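Local coordinates for HupZ (Streptococcus sp. 'group A', PDB 5ESC), which transforms heme in vitro and is probably a heme-degrading oxidoreductase, a dimer with the split-barrel fold of the pyridoxamine 5'-phosphate oxidase family, at residues 15-20 and 32-37; 25-30 and 50-55; 43-48 and 95-100; 60-65 and 108-113. One frame throughout, in Å; residues are numbered along the deposited sequence. Where two conformers were deposited one is given.

Overall arrangement
From the N terminus, contact 1 opens first. It closes the hairpin loop of strands 15-20 and 26-31 by bringing residues 32-37 back over strand 15-20. Contact 2 crosses it, starting on strand 26-31 and ending at the start of helix 51-59. Contact 3 crosses contact 2 in turn, joining strand 41-46 to the end of helix 88-97. Contact 4 crosses contact 3 and links strand 61-68 to strand 106-117. No contact nests inside another, so the loops form an overlapping chain. Contacts 1 and 4 share the barrel core, their centres about 7 Å apart. Contacts 2 and 3 join helices 51-59 and 88-97 to strands of the same sheet.

Contact 1 of 4, residues 15-20 and 32-37; sequences AMVATV and RSMRLW
Met-34 lays its side chain against Ala-15 and Val-17 of strand 15-20. Its CB meets CB of Ala-15 at 3.4 Å, a tight approach for two carbons. Its CG sits 3.8 Å from the same Ala-15 methyl. The chain then bends twice, with chi2 at 75° and chi3 at 68°, and this folding carries the terminal methyl back to the strand. There Met-34 CE touches CG2 of Val-17 at 3.6 Å, and the two side chains cross at about a right angle. Ile-64 and Phe-42 also pack on Met-34, which places the contact inside the split barrel. Strand 15-20 turns its other face to the dimer interface, where Met-16 packs on Ala-65 of the second subunit.

Next to Met-34 the chain is held by a polar link of its own. NH2 of Arg-35 donates to Ser-33 O at 2.8 Å, with the oxygen close to the guanidinium plane.

No hydrogen bond joins residues 15-20 to 32-37. All three touching residues are buried and meet through carbon atoms. The contact therefore probably rests on close fit and exclusion of water.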
loop_
_atom_site.group_PDB
_atom_site.type_symbol
_atom_site.label_atom_id
_atom_site.label_comp_id
_atom_site.label_asym_id
_atom_site.label_seq_id
_atom_site.Cartn_x
_atom_site.Cartn_y
_atom_site.Cartn_z
ATOM N N ALA A 15 -3.833 6.049 -5.381
ATOM C CA ALA A 15 -2.455 5.481 -5.423
ATOM C C ALA A 15 -2.043 5.138 -4.022
ATOM O O ALA A 15 -2.058 6.002 -3.136
ATOM C CB ALA A 15 -1.503 6.498 -6.000
ATOM N N MET A 16 -1.776 3.890 -3.768
ATOM C CA MET A 16 -1.134 3.523 -2.518
ATOM C C MET A 16 0.348 3.240 -2.781
ATOM O O MET A 16 0.738 2.400 -3.699
ATOM C CB MET A 16 -1.867 2.332 -1.846
ATOM C CG MET A 16 -3.336 2.631 -1.579
ATOM S SD MET A 16 -3.553 3.797 -0.224
ATOM C CE MET A 16 -2.310 3.332 0.954
ATOM N N VAL A 17 1.195 3.869 -1.976
ATOM C CA VAL A 17 2.655 3.885 -2.204
ATOM C C VAL A 17 3.415 3.233 -1.127
ATOM O O VAL A 17 3.279 3.585 0.042
ATOM C CB VAL A 17 3.192 5.336 -2.396
ATOM C CG1 VAL A 17 4.729 5.312 -2.544
ATOM C CG2 VAL A 17 2.415 6.046 -3.540
ATOM N N ALA A 18 4.250 2.251 -1.486
ATOM C CA ALA A 18 5.114 1.617 -0.577
ATOM C C ALA A 18 6.601 1.954 -0.807
ATOM O O ALA A 18 7.089 1.869 -1.976
ATOM C CB ALA A 18 4.942 0.069 -0.667
ATOM N N THR A 19 7.347 2.218 0.256
ATOM C CA THR A 19 8.791 2.529 0.149
ATOM C C THR A 19 9.451 1.780 1.298
ATOM O O THR A 19 8.750 1.101 2.081
ATOM C CB THR A 19 9.014 4.059 0.258
ATOM O OG1 THR A 19 8.399 4.538 1.471
ATOM C CG2 THR A 19 8.487 4.827 -0.997
ATOM N N VAL A 20 10.724 1.973 1.522
ATOM C CA VAL A 20 11.478 1.285 2.565
ATOM C C VAL A 20 12.527 2.240 3.103
ATOM O O VAL A 20 13.041 3.105 2.366
ATOM C CB VAL A 20 12.085 -0.010 1.999
ATOM C CG1 VAL A 20 13.064 0.298 0.881
ATOM C CG2 VAL A 20 12.805 -0.761 3.103
ATOM N N ARG A 32 -2.868 11.049 -3.110
ATOM C CA ARG A 32 -3.976 11.289 -3.971
ATOM C C ARG A 32 -3.638 12.103 -5.235
ATOM O O ARG A 32 -4.436 12.147 -6.106
ATOM C CB ARG A 32 -5.119 11.966 -3.208
ATOM C CG ARG A 32 -4.783 13.271 -2.637
ATOM C CD ARG A 32 -6.012 13.724 -1.817
ATOM N NE ARG A 32 -5.890 15.153 -1.508
ATOM C CZ ARG A 32 -6.341 16.159 -2.277
ATOM N NH1 ARG A 32 -7.017 15.943 -3.426
ATOM N NH2 ARG A 32 -6.136 17.408 -1.878
ATOM N N SER A 33 -2.499 12.791 -5.293
ATOM C CA SER A 33 -2.141 13.604 -6.475
ATOM C C SER A 33 -1.304 12.763 -7.467
ATOM O O SER A 33 -0.804 13.292 -8.443
ATOM C CB SER A 33 -1.248 14.748 -6.107
ATOM O OG SER A 33 -0.050 14.371 -5.423
ATOM N N MET A 34 -1.114 11.471 -7.184
ATOM C CA MET A 34 -0.272 10.636 -8.064
ATOM C C MET A 34 -0.908 10.617 -9.476
ATOM O O MET A 34 -2.119 10.337 -9.597
ATOM C CB MET A 34 -0.157 9.265 -7.541
ATOM C CG MET A 34 0.864 8.359 -8.353
ATOM S SD MET A 34 2.602 8.720 -8.055
ATOM C CE MET A 34 2.888 8.211 -6.363
ATOM N N ARG A 35 -0.162 10.899 -10.530
ATOM C CA ARG A 35 -0.719 10.948 -11.883
ATOM C C ARG A 35 0.325 10.697 -12.934
ATOM O O ARG A 35 1.495 10.911 -12.678
ATOM C CB ARG A 35 -1.280 12.330 -12.111
ATOM C CG ARG A 35 -0.343 13.504 -11.886
ATOM C CD ARG A 35 -1.149 14.788 -11.569
ATOM N NE ARG A 35 -0.321 15.982 -11.482
ATOM C CZ ARG A 35 0.327 16.422 -10.421
ATOM N NH1 ARG A 35 1.070 17.498 -10.507
ATOM N NH2 ARG A 35 0.239 15.806 -9.247
ATOM N N LEU A 36 -0.065 10.380 -14.134
ATOM C CA LEU A 36 0.892 10.056 -15.174
ATOM C C LEU A 36 1.443 11.316 -15.800
ATOM O O LEU A 36 0.712 12.267 -16.084
ATOM C CB LEU A 36 0.245 9.180 -16.276
ATOM C CG LEU A 36 0.038 7.718 -16.076
ATOM C CD1 LEU A 36 -0.879 7.097 -17.160
ATOM C CD2 LEU A 36 1.284 6.851 -15.853
ATOM N N TRP A 37 2.761 11.306 -16.039
ATOM C CA TRP A 37 3.477 12.309 -16.783
ATOM C C TRP A 37 3.628 11.842 -18.228
ATOM O O TRP A 37 3.563 12.655 -19.163
ATOM C CB TRP A 37 4.886 12.480 -16.198
ATOM C CG TRP A 37 5.658 13.546 -16.893
ATOM C CD1 TRP A 37 6.592 13.379 -17.905
ATOM C CD2 TRP A 37 5.555 14.976 -16.692
ATOM N NE1 TRP A 37 7.039 14.562 -18.300
ATOM C CE2 TRP A 37 6.452 15.575 -17.606
ATOM C CE3 TRP A 37 4.803 15.786 -15.855
ATOM C CZ2 TRP A 37 6.651 16.945 -17.684
ATOM C CZ3 TRP A 37 4.975 17.186 -15.941
ATOM C CH2 TRP A 37 5.898 17.738 -16.821
#

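Contact 2 of 4, residues 25-30 and 50-55; sequences QPNIGP and GQTRIN
Just after the N-cap Gly-50, Gln-51 rests its CB and CG on the side-chain amide of Asn-27. Gln-51 CG lies 3.8 Å from Asn-27 CG, and the two amide planes are 66° apart. The chain of Gln-51 bends at chi2 (61°), and its amide turns off to Asn-55: NE2 donates to Asn-55 OD1 at 2.6 Å, from above the plane of that carbonyl group.

Thr-52 comes next. Its OG1 is 3.4 Å from Asn-27 ND2, and two waters join the pair. One water accepts from Asn-27 ND2 at 3.0 Å and hydrogen-bonds Thr-52 OG1 at 2.8 Å. The second repeats the bridge, though its bond to ND2 is weak.

Asn-55, one turn on, sets its ND2 3.6 Å from Asn-27 CB. That ND2 also donates to Thr-19 OG1 and to a third water, which in turn donates to Gln-25 O.

On the other side of strand 26-31, Ile-28 packs on its counterpart in the second subunit. The strand is thus pressed between helix and dimer partner. Helix 51-55 runs at 129° to strand 26-30 (N-to-C directions) and packs on a strand of the split barrel, the fold of this family of dimers.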
loop_
_atom_site.group_PDB
_atom_site.type_symbol
_atom_site.label_atom_id
_atom_site.label_comp_id
_atom_site.label_asym_id
_atom_site.label_seq_id
_atom_site.Cartn_x
_atom_site.Cartn_y
_atom_site.Cartn_z
ATOM N N GLN A 25 12.744 -1.177 6.991
ATOM C CA GLN A 25 11.353 -1.088 7.405
ATOM C C GLN A 25 10.404 -0.583 6.268
ATOM O O GLN A 25 10.543 0.529 5.803
ATOM C CB GLN A 25 11.250 -0.164 8.609
ATOM C CG GLN A 25 9.812 0.107 9.121
ATOM C CD GLN A 25 8.988 -1.128 9.572
ATOM O OE1 GLN A 25 7.741 -1.175 9.393
ATOM N NE2 GLN A 25 9.669 -2.115 10.176
ATOM N N PRO A 26 9.403 -1.377 5.870
ATOM C CA PRO A 26 8.469 -0.927 4.814
ATOM C C PRO A 26 7.603 0.198 5.322
ATOM O O PRO A 26 7.257 0.216 6.508
ATOM C CB PRO A 26 7.620 -2.180 4.575
ATOM C CG PRO A 26 7.551 -2.802 5.925
ATOM C CD PRO A 26 8.932 -2.599 6.509
ATOM N N ASN A 27 7.238 1.155 4.451
ATOM C CA ASN A 27 6.259 2.219 4.779
ATOM C C ASN A 27 5.158 2.234 3.675
ATOM O O ASN A 27 5.379 1.853 2.519
ATOM C CB ASN A 27 6.912 3.580 4.858
ATOM C CG ASN A 27 5.926 4.724 5.193
ATOM O OD1 ASN A 27 5.485 4.804 6.316
ATOM N ND2 ASN A 27 5.553 5.589 4.188
ATOM N N ILE A 28 3.958 2.598 4.070
ATOM C CA ILE A 28 2.855 2.627 3.210
ATOM C C ILE A 28 2.077 3.909 3.451
ATOM O O ILE A 28 1.944 4.325 4.612
ATOM C CB ILE A 28 1.962 1.347 3.400
ATOM C CG1 ILE A 28 1.028 1.270 2.203
ATOM C CG2 ILE A 28 1.218 1.319 4.749
ATOM C CD1 ILE A 28 0.294 -0.061 2.091
ATOM N N GLY A 29 1.642 4.559 2.398
ATOM C CA GLY A 29 0.747 5.686 2.527
ATOM C C GLY A 29 0.089 6.058 1.188
ATOM O O GLY A 29 0.634 5.701 0.124
ATOM N N PRO A 30 -1.075 6.732 1.226
ATOM C CA PRO A 30 -1.801 7.150 0.039
ATOM C C PRO A 30 -1.165 8.440 -0.579
ATOM O O PRO A 30 -0.624 9.297 0.152
ATOM C CB PRO A 30 -3.191 7.512 0.615
ATOM C CG PRO A 30 -2.888 7.997 1.999
ATOM C CD PRO A 30 -1.728 7.201 2.468
ATOM N N GLY A 50 7.581 13.834 5.062
ATOM C CA GLY A 50 7.142 12.536 5.670
ATOM C C GLY A 50 7.986 11.347 5.217
ATOM O O GLY A 50 8.979 11.502 4.523
ATOM N N GLN A 51 7.585 10.173 5.625
ATOM C CA GLN A 51 8.406 9.047 5.525
ATOM C C GLN A 51 8.571 8.626 4.048
ATOM O O GLN A 51 9.643 8.189 3.703
ATOM C CB GLN A 51 7.828 7.888 6.371
ATOM C CG GLN A 51 8.837 6.755 6.564
ATOM C CD GLN A 51 10.142 7.171 7.301
ATOM O OE1 GLN A 51 10.060 7.808 8.373
ATOM N NE2 GLN A 51 11.288 6.837 6.780
ATOM N N THR A 52 7.533 8.776 3.217
ATOM C CA THR A 52 7.642 8.400 1.814
ATOM C C THR A 52 8.790 9.216 1.212
ATOM O O THR A 52 9.673 8.691 0.548
ATOM C CB THR A 52 6.321 8.638 1.045
ATOM O OG1 THR A 52 5.317 7.782 1.582
ATOM C CG2 THR A 52 6.445 8.389 -0.470
ATOM N N ARG A 53 8.791 10.527 1.449
ATOM C CA ARG A 53 9.798 11.387 0.903
ATOM C C ARG A 53 11.217 11.035 1.381
ATOM O O ARG A 53 12.161 10.972 0.541
ATOM C CB ARG A 53 9.495 12.882 1.208
ATOM C CG ARG A 53 10.531 13.789 0.653
ATOM C CD ARG A 53 10.271 15.268 1.010
ATOM N NE ARG A 53 11.257 16.129 0.411
ATOM C CZ ARG A 53 11.156 17.464 0.448
ATOM N NH1 ARG A 53 10.149 18.015 1.109
ATOM N NH2 ARG A 53 12.082 18.228 -0.089
ATOM N N ILE A 54 11.361 10.809 2.714
ATOM C CA ILE A 54 12.617 10.474 3.324
ATOM C C ILE A 54 13.187 9.163 2.715
ATOM O O ILE A 54 14.375 9.051 2.427
ATOM C CB ILE A 54 12.407 10.300 4.834
ATOM C CG1 ILE A 54 11.938 11.599 5.442
ATOM C CG2 ILE A 54 13.674 9.861 5.550
ATOM C CD1 ILE A 54 12.824 12.739 5.094
ATOM N N ASN A 55 12.321 8.198 2.533
ATOM C CA ASN A 55 12.700 6.913 1.973
ATOM C C ASN A 55 13.101 7.072 0.502
ATOM O O ASN A 55 14.114 6.482 0.059
ATOM C CB ASN A 55 11.542 5.914 2.116
ATOM C CG ASN A 55 11.285 5.483 3.573
ATOM O OD1 ASN A 55 12.025 5.789 4.478
ATOM N ND2 ASN A 55 10.184 4.770 3.768
HETATM O O HOH W 1 9.782 3.210 6.312
HETATM O O HOH W 2 5.653 5.003 1.296
HETATM O O HOH W 3 4.077 8.574 4.110
#

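Contact 3 of 4, residues 43-48 and 95-100; sequences IYNENT and KWAQGR
Asn-45 and Trp-96 tie the split-barrel strand 41-46 to the end of helix 88-97. The side-chain amide of Asn-45 meets the indole slantwise, the two planes 51° apart. Its OD1 is 3.8 Å from Trp-96 CE3. On the other branch of the amide, ND2 lies 3.6 Å from the methyl CB of Ala-97. With chi1 at -81°, CG of Asn-45 stands opposite its own carbonyl carbon, and the amide reaches the helix. Both polar atoms have partners beyond these residues: ND2 donates to Ala-93 O, and OD1 accepts from Arg-35 NH2. This is probably what fixes the rotation of the amide.

Trp-96 is itself held between two arginines. Arg-35 makes a cation-pi contact on one face of the indole. On the opposite face Arg-100 CD sits 3.3 Å above the plane, toward the rim, and its guanidinium passes over Trp-96 NE1. NH1 of Arg-100 also donates to Trp-96 O at 2.8 Å, on a lone pair in the carbonyl plane.

Past Asn-45, the carboxylate of Glu-46 gathers three donors at the end of the strand. Tyr-44 OH donates to its OE2 at 2.7 Å. Two donors from Thr-48 grip OE1: the backbone N meets OE1 on its anti lone pair, while OG1 comes in at 2.6 Å from above the carboxylate plane.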
loop_
_atom_site.group_PDB
_atom_site.type_symbol
_atom_site.label_atom_id
_atom_site.label_comp_id
_atom_site.label_asym_id
_atom_site.label_seq_id
_atom_site.Cartn_x
_atom_site.Cartn_y
_atom_site.Cartn_z
ATOM N N ILE A 43 4.093 11.440 -11.543
ATOM C CA ILE A 43 4.545 12.482 -10.677
ATOM C C ILE A 43 3.523 12.572 -9.551
ATOM O O ILE A 43 2.372 12.138 -9.747
ATOM C CB ILE A 43 4.792 13.882 -11.350
ATOM C CG1 ILE A 43 3.567 14.461 -12.136
ATOM C CG2 ILE A 43 6.089 13.851 -12.247
ATOM C CD1 ILE A 43 3.627 15.925 -12.334
ATOM N N TYR A 44 3.906 13.155 -8.423
ATOM C CA TYR A 44 2.963 13.471 -7.356
ATOM C C TYR A 44 3.403 14.766 -6.685
ATOM O O TYR A 44 4.565 15.110 -6.753
ATOM C CB TYR A 44 2.775 12.311 -6.328
ATOM C CG TYR A 44 3.851 12.170 -5.248
ATOM C CD1 TYR A 44 4.965 11.396 -5.456
ATOM C CD2 TYR A 44 3.726 12.816 -4.026
ATOM C CE1 TYR A 44 5.963 11.249 -4.473
ATOM C CE2 TYR A 44 4.738 12.666 -3.014
ATOM C CZ TYR A 44 5.840 11.878 -3.271
ATOM O OH TYR A 44 6.843 11.662 -2.360
ATOM N N ASN A 45 2.503 15.467 -6.037
ATOM C CA ASN A 45 2.870 16.675 -5.288
ATOM C C ASN A 45 3.272 16.314 -3.833
ATOM O O ASN A 45 2.455 15.715 -3.137
ATOM C CB ASN A 45 1.670 17.598 -5.263
ATOM C CG ASN A 45 1.527 18.378 -6.489
ATOM O OD1 ASN A 45 1.606 17.829 -7.563
ATOM N ND2 ASN A 45 1.294 19.709 -6.359
ATOM N N GLU A 46 4.482 16.636 -3.388
ATOM C CA GLU A 46 4.962 16.256 -2.082
ATOM C C GLU A 46 4.769 17.488 -1.218
ATOM O O GLU A 46 5.440 18.474 -1.428
ATOM C CB GLU A 46 6.454 15.945 -2.110
ATOM C CG GLU A 46 7.006 15.605 -0.744
ATOM C CD GLU A 46 6.166 14.577 -0.008
ATOM O OE1 GLU A 46 5.297 15.010 0.767
ATOM O OE2 GLU A 46 6.336 13.327 -0.271
ATOM N N ASN A 47 3.900 17.436 -0.250
ATOM C CA ASN A 47 3.594 18.619 0.561
ATOM C C ASN A 47 4.208 18.474 1.944
ATOM O O ASN A 47 3.991 19.313 2.809
ATOM C CB ASN A 47 2.081 18.770 0.683
ATOM C CG ASN A 47 1.399 19.056 -0.653
ATOM O OD1 ASN A 47 1.982 19.708 -1.516
ATOM N ND2 ASN A 47 0.207 18.490 -0.866
ATOM N N THR A 48 4.957 17.404 2.174
ATOM C CA THR A 48 5.401 17.073 3.517
ATOM C C THR A 48 6.927 16.785 3.513
ATOM O O THR A 48 7.588 16.768 2.461
ATOM C CB THR A 48 4.655 15.773 4.015
ATOM O OG1 THR A 48 5.220 14.608 3.357
ATOM C CG2 THR A 48 3.151 15.812 3.721
ATOM N N LYS A 95 1.722 24.435 -10.505
ATOM C CA LYS A 95 0.631 24.844 -11.338
ATOM C C LYS A 95 -0.625 23.996 -11.168
ATOM O O LYS A 95 -1.706 24.514 -10.908
ATOM C CB LYS A 95 1.035 24.767 -12.805
ATOM C CG LYS A 95 -0.030 25.216 -13.808
ATOM C CD LYS A 95 -0.381 26.726 -13.563
ATOM C CE LYS A 95 -1.311 27.394 -14.631
ATOM N NZ LYS A 95 -1.788 28.750 -14.228
ATOM N N TRP A 96 -0.440 22.668 -11.214
ATOM C CA TRP A 96 -1.479 21.720 -10.906
ATOM C C TRP A 96 -2.135 21.900 -9.549
ATOM O O TRP A 96 -3.337 21.650 -9.377
ATOM C CB TRP A 96 -0.930 20.291 -11.024
ATOM C CG TRP A 96 -1.862 19.244 -10.932
ATOM C CD1 TRP A 96 -2.501 18.624 -11.970
ATOM C CD2 TRP A 96 -2.304 18.569 -9.732
ATOM N NE1 TRP A 96 -3.317 17.641 -11.500
ATOM C CE2 TRP A 96 -3.230 17.586 -10.130
ATOM C CE3 TRP A 96 -2.009 18.711 -8.367
ATOM C CZ2 TRP A 96 -3.844 16.705 -9.200
ATOM C CZ3 TRP A 96 -2.639 17.896 -7.458
ATOM C CH2 TRP A 96 -3.569 16.905 -7.868
ATOM N N ALA A 97 -1.360 22.311 -8.561
ATOM C CA ALA A 97 -1.861 22.449 -7.197
ATOM C C ALA A 97 -2.914 23.590 -7.026
ATOM O O ALA A 97 -3.718 23.582 -6.103
ATOM C CB ALA A 97 -0.708 22.693 -6.275
ATOM N N GLN A 98 -2.874 24.533 -7.932
ATOM C CA GLN A 98 -3.679 25.766 -7.832
ATOM C C GLN A 98 -5.155 25.458 -7.986
ATOM O O GLN A 98 -5.557 24.890 -9.018
ATOM C CB GLN A 98 -3.237 26.707 -8.920
ATOM C CG GLN A 98 -1.904 27.365 -8.593
ATOM C CD GLN A 98 -1.389 28.220 -9.718
ATOM O OE1 GLN A 98 -2.059 28.409 -10.725
ATOM N NE2 GLN A 98 -0.185 28.716 -9.568
ATOM N N GLY A 99 -5.932 25.706 -6.939
ATOM C CA GLY A 99 -7.328 25.335 -6.898
ATOM C C GLY A 99 -7.521 23.956 -6.308
ATOM O O GLY A 99 -8.657 23.506 -6.168
ATOM N N ARG A 100 -6.439 23.244 -5.954
ATOM C CA ARG A 100 -6.593 21.883 -5.436
ATOM C C ARG A 100 -6.017 21.726 -4.053
ATOM O O ARG A 100 -6.656 21.111 -3.217
ATOM C CB ARG A 100 -5.964 20.804 -6.356
ATOM C CG ARG A 100 -6.541 20.594 -7.741
ATOM C CD ARG A 100 -5.909 19.363 -8.435
ATOM N NE ARG A 100 -6.526 19.048 -9.728
ATOM C CZ ARG A 100 -6.319 19.696 -10.875
ATOM N NH1 ARG A 100 -5.470 20.711 -10.959
ATOM N NH2 ARG A 100 -6.958 19.320 -11.978
#

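Contact 4 of 4, residues 60-65 and 108-113; sequences GKIEIA and GIIHVE
Ile-110 meets Ile-62 and Ile-64 across the interior of the split barrel. Strands 61-68 and 106-117 are not neighbours in the sheet, since strand 73-84 runs between them. The curl of the sheet brings their inner side chains together.

The contact itself is wholly apolar. The branch methyl CG2 of Ile-110 touches both partners. It lies 3.8 Å from Ile-62 CG2 and 3.9 Å from Ile-64 CD1. Ile-110 and Ile-62 cross at about a right angle, whereas Ile-64 comes in at a slant. In Ile-64, chi1 near -52° and an extended chi2 send CD1 out to this meeting point. The cluster continues into neighbouring strands: Val-17 packs on Ile-62, and Phe-42 on Ile-64.

The polar bonds are made by residues on the far side of each strand. Glu-63 points away from strand 106-117 and lies at the subunit interface. It forms a salt bridge with Arg-76 and packs on Ile-28 of the second subunit. His-111 also points away, and its NE2 bonds Glu-82 OE1. No hydrogen bond joins residues 60-65 to 108-113.

On the inner face the other branch of Ile-110 takes part too, its CG1 resting 4.0 Å from Ile-62 CD1.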
loop_
_atom_site.group_PDB
_atom_site.type_symbol
_atom_site.label_atom_id
_atom_site.label_comp_id
_atom_site.label_asym_id
_atom_site.label_seq_id
_atom_site.Cartn_x
_atom_site.Cartn_y
_atom_site.Cartn_z
ATOM N N GLY A 60 15.404 5.563 -3.138
ATOM C CA GLY A 60 14.675 5.553 -4.422
ATOM C C GLY A 60 13.626 4.494 -4.647
ATOM O O GLY A 60 12.852 4.646 -5.620
ATOM N N LYS A 61 13.570 3.447 -3.806
ATOM C CA LYS A 61 12.745 2.266 -4.146
ATOM C C LYS A 61 11.293 2.528 -3.935
ATOM O O LYS A 61 10.903 3.144 -2.921
ATOM C CB LYS A 61 13.120 1.065 -3.360
ATOM C CG LYS A 61 14.571 0.594 -3.615
ATOM C CD LYS A 61 14.873 -0.632 -2.757
ATOM C CE LYS A 61 16.140 -1.362 -3.168
ATOM N NZ LYS A 61 17.258 -0.675 -2.512
ATOM N N ILE A 62 10.490 2.160 -4.929
ATOM C CA ILE A 62 9.074 2.452 -4.820
ATOM C C ILE A 62 8.192 1.487 -5.519
ATOM O O ILE A 62 8.584 0.952 -6.566
ATOM C CB ILE A 62 8.772 3.928 -5.243
ATOM C CG1 ILE A 62 7.334 4.294 -4.914
ATOM C CG2 ILE A 62 9.073 4.146 -6.708
ATOM C CD1 ILE A 62 7.241 5.791 -4.694
ATOM N N GLU A 63 7.011 1.227 -4.967
ATOM C CA GLU A 63 5.967 0.478 -5.639
ATOM C C GLU A 63 4.687 1.160 -5.396
ATOM O O GLU A 63 4.453 1.674 -4.294
ATOM C CB GLU A 63 5.852 -1.013 -5.192
ATOM C CG GLU A 63 7.181 -1.762 -5.212
ATOM C CD GLU A 63 7.080 -3.297 -5.322
ATOM O OE1 GLU A 63 5.943 -3.799 -5.092
ATOM O OE2 GLU A 63 8.160 -3.956 -5.661
ATOM N N ILE A 64 3.861 1.257 -6.439
ATOM C CA ILE A 64 2.634 1.955 -6.311
ATOM C C ILE A 64 1.553 1.009 -6.737
ATOM O O ILE A 64 1.682 0.347 -7.814
ATOM C CB ILE A 64 2.529 3.198 -7.280
ATOM C CG1 ILE A 64 3.734 4.128 -7.175
ATOM C CG2 ILE A 64 1.198 3.928 -7.088
ATOM C CD1 ILE A 64 3.787 5.046 -8.392
ATOM N N ALA A 65 0.479 0.947 -5.957
ATOM C CA ALA A 65 -0.668 0.121 -6.290
ATOM C C ALA A 65 -1.974 0.897 -6.510
ATOM O O ALA A 65 -2.265 1.863 -5.788
ATOM C CB ALA A 65 -0.806 -1.015 -5.270
ATOM N N GLY A 108 7.542 14.501 -6.512
ATOM C CA GLY A 108 8.058 13.142 -6.534
ATOM C C GLY A 108 7.932 12.679 -7.986
ATOM O O GLY A 108 6.899 12.906 -8.602
ATOM N N ILE A 109 8.933 11.988 -8.543
ATOM C CA ILE A 109 8.874 11.608 -9.926
ATOM C C ILE A 109 9.205 10.116 -9.929
ATOM O O ILE A 109 10.266 9.775 -9.358
ATOM C CB ILE A 109 9.923 12.303 -10.678
ATOM C CG1 ILE A 109 9.635 13.796 -10.798
ATOM C CG2 ILE A 109 9.932 11.849 -12.178
ATOM C CD1 ILE A 109 10.935 14.494 -10.588
ATOM N N ILE A 110 8.358 9.265 -10.485
ATOM C CA ILE A 110 8.548 7.831 -10.349
ATOM C C ILE A 110 8.843 7.367 -11.763
ATOM O O ILE A 110 8.006 7.518 -12.604
ATOM C CB ILE A 110 7.323 7.137 -9.814
ATOM C CG1 ILE A 110 7.015 7.499 -8.336
ATOM C CG2 ILE A 110 7.410 5.632 -9.801
ATOM C CD1 ILE A 110 6.541 8.887 -8.099
ATOM N N HIS A 111 9.975 6.724 -11.925
ATOM C CA HIS A 111 10.402 6.095 -13.193
ATOM C C HIS A 111 9.986 4.633 -13.161
ATOM O O HIS A 111 10.554 3.819 -12.442
ATOM C CB HIS A 111 11.904 6.260 -13.366
ATOM C CG HIS A 111 12.350 7.687 -13.300
ATOM N ND1 HIS A 111 12.143 8.574 -14.322
ATOM C CD2 HIS A 111 12.964 8.393 -12.323
ATOM C CE1 HIS A 111 12.622 9.752 -13.996
ATOM N NE2 HIS A 111 13.113 9.678 -12.782
ATOM N N VAL A 112 8.958 4.331 -13.910
ATOM C CA VAL A 112 8.372 3.042 -13.911
ATOM C C VAL A 112 9.264 2.025 -14.646
ATOM O O VAL A 112 9.695 2.260 -15.777
ATOM C CB VAL A 112 6.965 3.060 -14.489
ATOM C CG1 VAL A 112 6.454 1.631 -14.685
ATOM C CG2 VAL A 112 6.039 3.805 -13.573
ATOM N N GLU A 113 9.580 0.924 -13.975
ATOM C CA GLU A 113 10.441 -0.162 -14.548
ATOM C C GLU A 113 9.693 -1.420 -14.890
ATOM O O GLU A 113 10.000 -2.071 -15.885
ATOM C CB GLU A 113 11.594 -0.514 -13.579
ATOM C CG GLU A 113 12.573 0.647 -13.415
ATOM C CD GLU A 113 13.635 0.455 -12.315
ATOM O OE1 GLU A 113 13.640 -0.482 -11.486
ATOM O OE2 GLU A 113 14.525 1.290 -12.279
#